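Local coordinates for protein B-agarase (Agarivorans gilvus, PDB 5Z6P) that is an agarase of glycoside hydrolase family 50, probably cleaving the beta-galactosidic linkages of agarose, at residues A[490-494]-A[495-499]. Numbering follows the deposited sequence.
Sequences QVKNE and IKDTP
The Asp497 carboxylate folds back from the turn after the helix to meet the Lys492 ammonium. With CG anti to the backbone N (chi1 -178°), the lysine chain runs straight out from CB; CG already lies 3.6 Å from Asp497 OD1, CE passes the same oxygen, and the bend at the last torsion (chi4 75°) brings NZ to the carboxylate. Lys492 NZ forms a salt bridge with Asp497 OD1 at 3.0 Å, approaching that oxygen's syn lone pair, and a weak second bond to Asp497 OD2. The ammonium also donates to the carbonyl of Gln609, tying this corner to the end of helix 581-609. Between the two charged residues, helix 478-495 terminates: Lys496, with positive phi, leaves the helical conformation, and a type I' turn from Ile495 to Thr498 leads toward strand 501-506. Lys496 N still closes a last helical bond to Lys492 O at 2.8 Å. The Lys496 side chain folds back, and its NZ bonds Asn493 O at 3.0 Å, nearly in line with the C=O (165°), supplying this last-turn carbonyl with a charged donor. On the buried side, Ile495 lays CG1 3.3 Å from Val491 O, while its CG2 meets Val491 CG1 beside Ala451 of strand 449-453.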
# COMPACT_ATOMS: atom_id res chain seq x y z
N GLN A 490 10.08 23.71 6.48
CA GLN A 490 10.95 22.97 5.57
C GLN A 490 10.32 22.77 4.19
O GLN A 490 11.00 22.85 3.18
CB GLN A 490 11.33 21.62 6.17
CG GLN A 490 12.27 20.83 5.30
CD GLN A 490 12.39 19.38 5.72
OE1 GLN A 490 12.07 18.47 4.95
NE2 GLN A 490 12.85 19.16 6.95
N VAL A 491 9.01 22.51 4.16
CA VAL A 491 8.28 22.43 2.89
C VAL A 491 8.33 23.77 2.16
O VAL A 491 8.48 23.81 0.94
CB VAL A 491 6.79 22.01 3.09
CG1 VAL A 491 6.01 22.11 1.76
CG2 VAL A 491 6.71 20.59 3.61
N LYS A 492 8.23 24.87 2.90
CA LYS A 492 8.27 26.18 2.29
C LYS A 492 9.64 26.46 1.70
O LYS A 492 9.76 27.00 0.62
CB LYS A 492 7.90 27.27 3.29
CG LYS A 492 7.90 28.66 2.68
CD LYS A 492 7.64 29.70 3.72
CE LYS A 492 7.64 31.11 3.13
NZ LYS A 492 6.42 31.42 2.37
N ASN A 493 10.68 26.08 2.44
CA ASN A 493 12.05 26.21 1.97
C ASN A 493 12.30 25.34 0.71
O ASN A 493 13.11 25.68 -0.14
CB ASN A 493 13.02 25.83 3.08
CG ASN A 493 14.43 26.33 2.82
OD1 ASN A 493 14.62 27.39 2.23
ND2 ASN A 493 15.41 25.57 3.27
N GLU A 494 11.58 24.23 0.61
CA GLU A 494 11.72 23.35 -0.54
C GLU A 494 10.97 23.88 -1.75
O GLU A 494 11.50 23.89 -2.85
CB GLU A 494 11.20 21.94 -0.22
CG GLU A 494 12.15 21.07 0.57
CD GLU A 494 11.44 19.85 1.17
OE1 GLU A 494 10.21 19.72 1.00
OE2 GLU A 494 12.10 19.04 1.81
N ILE A 495 9.73 24.33 -1.57
CA ILE A 495 8.92 24.62 -2.73
C ILE A 495 9.01 26.10 -3.10
O ILE A 495 8.58 26.50 -4.18
CB ILE A 495 7.43 24.20 -2.53
CG1 ILE A 495 6.71 25.10 -1.52
CG2 ILE A 495 7.32 22.70 -2.19
CD1 ILE A 495 5.21 25.14 -1.71
N LYS A 496 9.59 26.89 -2.20
CA LYS A 496 9.78 28.32 -2.44
C LYS A 496 8.55 29.00 -3.04
O LYS A 496 8.66 29.75 -4.01
CB LYS A 496 11.00 28.52 -3.35
CG LYS A 496 12.29 27.96 -2.75
CD LYS A 496 13.50 28.15 -3.66
CE LYS A 496 14.77 27.57 -3.01
NZ LYS A 496 14.64 26.11 -2.72
N ASP A 497 7.38 28.70 -2.49
CA ASP A 497 6.10 29.30 -2.89
C ASP A 497 5.67 29.09 -4.36
O ASP A 497 4.77 29.78 -4.84
CB ASP A 497 6.13 30.81 -2.60
CG ASP A 497 6.25 31.13 -1.11
OD1 ASP A 497 6.79 30.31 -0.35
OD2 ASP A 497 5.80 32.21 -0.68
N THR A 498 6.27 28.13 -5.07
CA THR A 498 6.01 27.99 -6.51
C THR A 498 4.57 27.52 -6.82
O THR A 498 4.04 26.63 -6.18
CB THR A 498 7.01 27.01 -7.21
OG1 THR A 498 6.80 27.03 -8.63
CG2 THR A 498 6.86 25.58 -6.72
N PRO A 499 3.94 28.13 -7.83
CA PRO A 499 2.61 27.71 -8.26
C PRO A 499 2.60 26.31 -8.87
O PRO A 499 1.54 25.73 -9.01
CB PRO A 499 2.21 28.77 -9.29
CG PRO A 499 3.51 29.25 -9.80
CD PRO A 499 4.44 29.27 -8.63